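Local structure of probable leucine/isoleucine/valine-binding protein (Rhodopirellula baltica, 4KV7) at residues A[262-275]-A[359-373]. The protein probably binds leucine, isoleucine, valine or a related small ligand as a periplasmic binding protein, though its true ligand is not established. The protein carries 1 engineered substitution. Residues are numbered along the deposited sequence; the frame is centred on the assembly and turned at random. Where two conformers were deposited one is given.
Sequences DLANGIVATQVVPH and KVWPVLIGADSSQSL. Engineered in segment 359-373: S369 (natural residue Gly).
The backbone oxygen of A269 is gripped from two sources. V363 N donates to A269 O at 2.9 Å, and the amide of Q271, its chain folded back at chi2, adds a weak bond from NE2 to the same oxygen at 3.4 Å. The V363 N to A269 O bond belongs to the antiparallel pairing of strands 268-271 and 361-365. Through it a run of parallel strands, ending in 244-247 and 268-271, gains 361-365 and 370-372 as the antiparallel edge of this periplasmic binding protein's mixed sheet. The pairing continues beyond the strand at the type II turn from A264 to I267, where G266 N meets I365 O almost straight, at 2.8 Å. At the other end the chain turns over W361. P274 CA sits 3.6 Å from the centroid of the five-membered ring of W361, squarely over the face in a CH-pi contact, while K359 CG lies over the rim of the opposite face. H275, whose ring swings out with CG anti to the backbone N (chi1 -159°), reaches strand 370-372: its NE2 shares a 2.9 Å hydrogen bond with S370 OG, which lies near the ring plane. On the face that carries V268 and T270, V268 CG2 packs at 3.7 Å on L373 CD2. The backbones of V268 and T270 hydrogen-bond to strand 244-247, helix 253-260 touches A269 and I365, F301 of helix 301-319 meets H275 edge-to-face, and E141 of helix 138-151 is hydrogen-bonded to T270 OG1.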
ATOM      1  N   ASP A 262       8.835   9.387 -20.101  1.00 27.70           N
ATOM      2  CA  ASP A 262       9.424  10.702 -19.837  1.00 26.69           C
ATOM      3  C   ASP A 262       8.475  11.661 -19.115  1.00 23.50           C
ATOM      4  O   ASP A 262       8.914  12.582 -18.428  1.00 24.71           O
ATOM      5  CB  ASP A 262       9.894  11.348 -21.149  1.00 30.99           C
ATOM      6  CG  ASP A 262      10.994  10.557 -21.830  1.00 37.61           C
ATOM      7  OD1 ASP A 262      11.788   9.913 -21.114  1.00 45.27           O
ATOM      8  OD2 ASP A 262      11.062  10.581 -23.077  1.00 42.76           O
ATOM      9  N   LEU A 263       7.175  11.437 -19.268  1.00 20.51           N
ATOM     10  CA  LEU A 263       6.179  12.333 -18.701  1.00 21.99           C
ATOM     11  C   LEU A 263       6.081  12.176 -17.185  1.00 20.44           C
ATOM     12  O   LEU A 263       5.450  12.989 -16.508  1.00 23.02           O
ATOM     13  CB  LEU A 263       4.809  12.094 -19.344  1.00 22.55           C
ATOM     14  CG  LEU A 263       4.541  12.669 -20.740  1.00 27.94           C
ATOM     15  CD1 LEU A 263       5.531  12.176 -21.790  1.00 34.92           C
ATOM     16  CD2 LEU A 263       3.114  12.360 -21.171  1.00 31.60           C
ATOM     17  N   ALA A 264       6.700  11.124 -16.651  1.00 18.94           N
ATOM     18  CA  ALA A 264       6.727  10.903 -15.206  1.00 20.48           C
ATOM     19  C   ALA A 264       7.894  11.625 -14.542  1.00 16.79           C
ATOM     20  O   ALA A 264       7.951  11.711 -13.316  1.00 17.26           O
ATOM     21  CB  ALA A 264       6.774   9.412 -14.886  1.00 20.64           C
ATOM     22  N   ASN A 265       8.824  12.129 -15.348  1.00 17.50           N
ATOM     23  CA  ASN A 265       9.994  12.833 -14.831  1.00 18.06           C
ATOM     24  C   ASN A 265       9.573  14.045 -14.010  1.00 19.77           C
ATOM     25  O   ASN A 265       8.912  14.954 -14.517  1.00 20.92           O
ATOM     26  CB  ASN A 265      10.907  13.261 -15.986  1.00 20.70           C
ATOM     27  CG  ASN A 265      12.326  13.578 -15.535  1.00 23.06           C
ATOM     28  OD1 ASN A 265      12.571  13.888 -14.371  1.00 23.58           O
ATOM     29  ND2 ASN A 265      13.270  13.509 -16.468  1.00 28.74           N
ATOM     30  N   GLY A 266       9.943  14.045 -12.734  1.00 16.31           N
ATOM     31  CA  GLY A 266       9.616  15.159 -11.864  1.00 17.29           C
ATOM     32  C   GLY A 266       8.489  14.876 -10.886  1.00 16.15           C
ATOM     33  O   GLY A 266       8.288  15.639  -9.942  1.00 16.26           O
ATOM     34  N   ILE A 267       7.757  13.788 -11.097  1.00 13.89           N
ATOM     35  CA  ILE A 267       6.696  13.409 -10.170  1.00 13.12           C
ATOM     36  C   ILE A 267       7.297  12.945  -8.848  1.00 12.08           C
ATOM     37  O   ILE A 267       8.298  12.228  -8.828  1.00 13.18           O
ATOM     38  CB  ILE A 267       5.820  12.290 -10.759  1.00 14.25           C
ATOM     39  CG1 ILE A 267       5.066  12.806 -11.985  1.00 17.16           C
ATOM     40  CG2 ILE A 267       4.832  11.772  -9.732  1.00 14.48           C
ATOM     41  CD1 ILE A 267       4.275  11.731 -12.689  1.00 21.46           C
ATOM     42  N   VAL A 268       6.691  13.363  -7.738  1.00 11.00           N
ATOM     43  CA  VAL A 268       7.096  12.901  -6.413  1.00 11.57           C
ATOM     44  C   VAL A 268       6.065  11.891  -5.941  1.00 11.72           C
ATOM     45  O   VAL A 268       4.869  12.091  -6.132  1.00 13.13           O
ATOM     46  CB  VAL A 268       7.194  14.077  -5.423  1.00 12.94           C
ATOM     47  CG1 VAL A 268       7.382  13.592  -3.999  1.00 13.99           C
ATOM     48  CG2 VAL A 268       8.333  15.012  -5.827  1.00 14.14           C
ATOM     49  N   ALA A 269       6.518  10.788  -5.364  1.00 10.44           N
ATOM     50  CA  ALA A 269       5.603   9.754  -4.892  1.00 10.60           C
ATOM     51  C   ALA A 269       6.037   9.289  -3.511  1.00 10.57           C
ATOM     52  O   ALA A 269       7.189   8.878  -3.320  1.00 11.80           O
ATOM     53  CB  ALA A 269       5.557   8.567  -5.875  1.00 11.51           C
ATOM     54  N   THR A 270       5.123   9.342  -2.546  1.00  8.93           N
ATOM     55  CA  THR A 270       5.449   8.898  -1.205  1.00  9.73           C
ATOM     56  C   THR A 270       5.290   7.387  -1.095  1.00  9.12           C
ATOM     57  O   THR A 270       4.274   6.830  -1.524  1.00 10.01           O
ATOM     58  CB  THR A 270       4.597   9.600  -0.139  1.00  8.53           C
ATOM     59  OG1 THR A 270       3.222   9.592  -0.530  1.00  9.59           O
ATOM     60  CG2 THR A 270       5.033  11.040   0.031  1.00 11.01           C
ATOM     61  N   GLN A 271       6.284   6.734  -0.505  1.00  8.74           N
ATOM     62  CA  GLN A 271       6.258   5.295  -0.290  1.00  8.58           C
ATOM     63  C   GLN A 271       6.196   4.950   1.186  1.00  8.44           C
ATOM     64  O   GLN A 271       6.611   5.737   2.045  1.00  9.29           O
ATOM     65  CB  GLN A 271       7.489   4.641  -0.922  1.00  8.91           C
ATOM     66  CG  GLN A 271       7.723   5.013  -2.385  1.00  9.84           C
ATOM     67  CD  GLN A 271       6.506   4.776  -3.251  1.00  8.52           C
ATOM     68  OE1 GLN A 271       5.901   3.710  -3.208  1.00  9.18           O
ATOM     69  NE2 GLN A 271       6.138   5.769  -4.044  1.00  9.28           N
ATOM     70  N   VAL A 272       5.703   3.749   1.471  1.00  8.22           N
ATOM     71  CA  VAL A 272       5.625   3.239   2.828  1.00  8.50           C
ATOM     72  C   VAL A 272       6.714   2.203   3.104  1.00  8.54           C
ATOM     73  O   VAL A 272       6.700   1.539   4.146  1.00  9.10           O
ATOM     74  CB  VAL A 272       4.232   2.664   3.139  1.00  8.79           C
ATOM     75  CG1 VAL A 272       3.177   3.762   3.048  1.00 10.18           C
ATOM     76  CG2 VAL A 272       3.905   1.502   2.202  1.00  9.61           C
ATOM     77  N   VAL A 273       7.650   2.099   2.171  1.00  8.32           N
ATOM     78  CA  VAL A 273       8.814   1.221   2.261  1.00  9.35           C
ATOM     79  C   VAL A 273      10.018   2.018   1.767  1.00  9.36           C
ATOM     80  O   VAL A 273       9.853   2.984   1.015  1.00  9.51           O
ATOM     81  CB  VAL A 273       8.650  -0.048   1.378  1.00  9.11           C
ATOM     82  CG1 VAL A 273       7.503  -0.915   1.896  1.00 10.22           C
ATOM     83  CG2 VAL A 273       8.430   0.328  -0.086  1.00  9.89           C
ATOM     84  N   PRO A 274      11.233   1.634   2.175  1.00 10.35           N
ATOM     85  CA  PRO A 274      12.436   2.267   1.625  1.00 10.39           C
ATOM     86  C   PRO A 274      12.597   1.885   0.155  1.00 10.67           C
ATOM     87  O   PRO A 274      11.827   1.095  -0.394  1.00 10.98           O
ATOM     88  CB  PRO A 274      13.557   1.685   2.485  1.00 12.85           C
ATOM     89  CG  PRO A 274      13.030   0.370   2.929  1.00 12.63           C
ATOM     90  CD  PRO A 274      11.564   0.582   3.149  1.00  9.97           C
ATOM     91  N   HIS A 275      13.582   2.472  -0.508  1.00 12.33           N
ATOM     92  CA  HIS A 275      13.733   2.220  -1.927  1.00 11.58           C
ATOM     93  C   HIS A 275      14.248   0.804  -2.140  1.00 11.00           C
ATOM     94  O   HIS A 275      15.097   0.328  -1.390  1.00 11.91           O
ATOM     95  CB  HIS A 275      14.681   3.224  -2.568  1.00 13.69           C
ATOM     96  CG  HIS A 275      14.491   3.331  -4.041  1.00 11.85           C
ATOM     97  ND1 HIS A 275      14.848   2.321  -4.909  1.00 12.96           N
ATOM     98  CD2 HIS A 275      13.917   4.293  -4.797  1.00 14.08           C
ATOM     99  CE1 HIS A 275      14.525   2.672  -6.143  1.00 14.11           C
ATOM    100  NE2 HIS A 275      13.962   3.867  -6.102  1.00 13.85           N
ATOM    101  N   LYS A 359       6.653   5.498   9.039  1.00 11.05           N
ATOM    102  CA  LYS A 359       7.658   6.120   8.195  1.00 11.55           C
ATOM    103  C   LYS A 359       7.175   6.280   6.758  1.00 11.06           C
ATOM    104  O   LYS A 359       6.553   5.380   6.182  1.00 10.52           O
ATOM    105  CB  LYS A 359       8.953   5.319   8.237  1.00 14.87           C
ATOM    106  CG  LYS A 359      10.168   6.052   7.696  1.00 20.12           C
ATOM    107  CD  LYS A 359      11.435   5.581   8.400  1.00 22.04           C
ATOM    108  CE  LYS A 359      12.682   6.162   7.770  1.00 26.76           C
ATOM    109  NZ  LYS A 359      13.911   5.551   8.363  1.00 30.39           N
ATOM    110  N   VAL A 360       7.467   7.444   6.196  1.00 11.81           N
ATOM    111  CA  VAL A 360       7.106   7.774   4.826  1.00 12.06           C
ATOM    112  C   VAL A 360       8.399   8.110   4.094  1.00 13.08           C
ATOM    113  O   VAL A 360       9.167   8.973   4.545  1.00 13.93           O
ATOM    114  CB  VAL A 360       6.134   8.967   4.792  1.00 12.35           C
ATOM    115  CG1 VAL A 360       5.891   9.437   3.362  1.00 13.68           C
ATOM    116  CG2 VAL A 360       4.821   8.604   5.493  1.00 13.73           C
ATOM    117  N   TRP A 361       8.648   7.420   2.982  1.00 11.37           N
ATOM    118  CA  TRP A 361       9.853   7.601   2.188  1.00 10.57           C
ATOM    119  C   TRP A 361       9.493   8.226   0.858  1.00 10.69           C
ATOM    120  O   TRP A 361       9.015   7.526  -0.038  1.00 12.38           O
ATOM    121  CB  TRP A 361      10.483   6.249   1.883  1.00 12.39           C
ATOM    122  CG  TRP A 361      11.287   5.598   2.968  1.00 14.14           C
ATOM    123  CD1 TRP A 361      12.633   5.720   3.176  1.00 16.26           C
ATOM    124  CD2 TRP A 361      10.817   4.667   3.952  1.00 13.08           C
ATOM    125  NE1 TRP A 361      13.023   4.935   4.227  1.00 16.48           N
ATOM    126  CE2 TRP A 361      11.925   4.278   4.725  1.00 15.30           C
ATOM    127  CE3 TRP A 361       9.560   4.133   4.261  1.00 12.19           C
ATOM    128  CZ2 TRP A 361      11.821   3.376   5.774  1.00 16.57           C
ATOM    129  CZ3 TRP A 361       9.459   3.234   5.294  1.00 14.09           C
ATOM    130  CH2 TRP A 361      10.579   2.863   6.045  1.00 15.34           C
ATOM    131  N   PRO A 362       9.697   9.541   0.700  1.00 12.13           N
ATOM    132  CA  PRO A 362       9.385  10.145  -0.601  1.00 12.88           C
ATOM    133  C   PRO A 362      10.422   9.777  -1.655  1.00 11.43           C
ATOM    134  O   PRO A 362      11.606   9.635  -1.347  1.00 12.03           O
ATOM    135  CB  PRO A 362       9.422  11.649  -0.319  1.00 16.63           C
ATOM    136  CG  PRO A 362      10.280  11.792   0.875  1.00 17.57           C
ATOM    137  CD  PRO A 362      10.165  10.529   1.685  1.00 13.70           C
ATOM    138  N   VAL A 363       9.972   9.606  -2.894  1.00 10.76           N
ATOM    139  CA  VAL A 363      10.885   9.390  -4.001  1.00 11.22           C
ATOM    140  C   VAL A 363      10.580  10.372  -5.116  1.00 10.93           C
ATOM    141  O   VAL A 363       9.443  10.828  -5.265  1.00 12.16           O
ATOM    142  CB  VAL A 363      10.861   7.931  -4.542  1.00 12.17           C
ATOM    143  CG1 VAL A 363      11.137   6.930  -3.417  1.00 13.72           C
ATOM    144  CG2 VAL A 363       9.554   7.612  -5.262  1.00 14.96           C
ATOM    145  N   LEU A 364      11.620  10.703  -5.870  1.00 11.70           N
ATOM    146  CA  LEU A 364      11.501  11.544  -7.043  1.00 12.49           C
ATOM    147  C   LEU A 364      11.684  10.671  -8.273  1.00 13.61           C
ATOM    148  O   LEU A 364      12.704   9.986  -8.422  1.00 14.29           O
ATOM    149  CB  LEU A 364      12.575  12.631  -7.011  1.00 14.73           C
ATOM    150  CG  LEU A 364      12.625  13.555  -8.231  1.00 15.56           C
ATOM    151  CD1 LEU A 364      11.332  14.359  -8.368  1.00 17.68           C
ATOM    152  CD2 LEU A 364      13.840  14.478  -8.183  1.00 18.87           C
ATOM    153  N   ILE A 365      10.690  10.674  -9.151  1.00 13.46           N
ATOM    154  CA  ILE A 365      10.776   9.902 -10.377  1.00 14.42           C
ATOM    155  C   ILE A 365      11.562  10.702 -11.405  1.00 18.22           C
ATOM    156  O   ILE A 365      11.268  11.873 -11.646  1.00 19.30           O
ATOM    157  CB  ILE A 365       9.380   9.556 -10.919  1.00 16.34           C
ATOM    158  CG1 ILE A 365       8.586   8.774  -9.870  1.00 15.40           C
ATOM    159  CG2 ILE A 365       9.496   8.769 -12.220  1.00 19.65           C
ATOM    160  CD1 ILE A 365       7.157   8.454 -10.285  1.00 18.29           C
ATOM    161  N   GLY A 366      12.567  10.070 -12.002  1.00 17.84           N
ATOM    162  CA  GLY A 366      13.411  10.724 -12.981  1.00 20.61           C
ATOM    163  C   GLY A 366      13.143  10.190 -14.371  1.00 24.70           C
ATOM    164  O   GLY A 366      12.050   9.701 -14.653  1.00 26.25           O
ATOM    165  N   ALA A 367      14.143  10.290 -15.241  1.00 25.86           N
ATOM    166  CA  ALA A 367      14.028   9.828 -16.621  1.00 27.66           C
ATOM    167  C   ALA A 367      13.848   8.313 -16.733  1.00 35.06           C
ATOM    168  O   ALA A 367      12.994   7.836 -17.483  1.00 37.18           O
ATOM    169  CB  ALA A 367      15.247  10.280 -17.435  1.00 33.07           C
ATOM    170  N   ASP A 368      14.650   7.565 -15.981  1.00 31.42           N
ATOM    171  CA  ASP A 368      14.741   6.121 -16.164  1.00 35.40           C
ATOM    172  C   ASP A 368      14.475   5.333 -14.885  1.00 32.53           C
ATOM    173  O   ASP A 368      14.303   4.112 -14.929  1.00 37.85           O
ATOM    174  CB  ASP A 368      16.133   5.755 -16.683  1.00 35.20           C
ATOM    175  CG  ASP A 368      16.472   6.447 -17.987  1.00 40.78           C
ATOM    176  OD1 ASP A 368      15.725   6.264 -18.970  1.00 44.28           O
ATOM    177  OD2 ASP A 368      17.485   7.180 -18.028  1.00 48.29           O
ATOM    178  N   SER A 369      14.451   6.027 -13.753  1.00 24.08           N
ATOM    179  CA  SER A 369      14.341   5.374 -12.457  1.00 22.51           C
ATOM    180  C   SER A 369      13.710   6.334 -11.473  1.00 20.74           C
ATOM    181  O   SER A 369      13.282   7.426 -11.851  1.00 23.11           O
ATOM    182  CB  SER A 369      15.731   4.988 -11.952  1.00 33.80           C
ATOM    183  OG  SER A 369      16.547   6.143 -11.799  1.00 39.65           O
ATOM    184  N   SER A 370      13.645   5.926 -10.210  1.00 17.57           N
ATOM    185  CA  SER A 370      13.312   6.854  -9.143  1.00 16.26           C
ATOM    186  C   SER A 370      14.417   6.802  -8.097  1.00 15.68           C
ATOM    187  O   SER A 370      15.203   5.851  -8.061  1.00 16.72           O
ATOM    188  CB  SER A 370      11.957   6.520  -8.514  1.00 15.05           C
ATOM    189  OG  SER A 370      12.027   5.356  -7.706  1.00 15.81           O
ATOM    190  N   GLN A 371      14.493   7.835  -7.267  1.00 15.18           N
ATOM    191  CA  GLN A 371      15.485   7.897  -6.203  1.00 16.16           C
ATOM    192  C   GLN A 371      14.858   8.504  -4.962  1.00 14.20           C
ATOM    193  O   GLN A 371      13.895   9.267  -5.049  1.00 14.65           O
ATOM    194  CB  GLN A 371      16.685   8.753  -6.629  1.00 18.82           C
ATOM    195  CG  GLN A 371      17.523   8.161  -7.749  1.00 25.81           C
ATOM    196  CD  GLN A 371      18.781   8.966  -8.022  1.00 31.68           C
ATOM    197  OE1 GLN A 371      18.874  10.138  -7.653  1.00 38.86           O
ATOM    198  NE2 GLN A 371      19.759   8.338  -8.667  1.00 36.40           N
ATOM    199  N   SER A 372      15.424   8.185  -3.802  1.00 15.82           N
ATOM    200  CA  SER A 372      14.980   8.790  -2.556  0.54 15.97           C
ATOM    201  C   SER A 372      15.086  10.310  -2.643  1.00 16.35           C
ATOM    202  O   SER A 372      16.024  10.847  -3.235  1.00 17.62           O
ATOM    203  CB  SER A 372      15.795   8.259  -1.378  0.54 17.61           C
ATOM    204  OG  SER A 372      17.165   8.601  -1.510  0.54 22.72           O
ATOM    205  N   LEU A 373      14.106  10.992  -2.065  1.00 16.27           N
ATOM    206  CA  LEU A 373      14.055  12.447  -2.074  1.00 17.89           C
ATOM    207  C   LEU A 373      14.024  12.971  -0.647  1.00 17.99           C
ATOM    208  O   LEU A 373      13.231  12.507   0.169  1.00 18.63           O
ATOM    209  CB  LEU A 373      12.805  12.924  -2.818  1.00 16.73           C
ATOM    210  CG  LEU A 373      12.487  14.420  -2.794  1.00 17.87           C
ATOM    211  CD1 LEU A 373      13.513  15.227  -3.580  1.00 22.93           C
ATOM    212  CD2 LEU A 373      11.085  14.677  -3.321  1.00 21.86           C
TER
HETATM  213  O   HOH W   1       5.630   2.817   6.492  1.00  9.96           O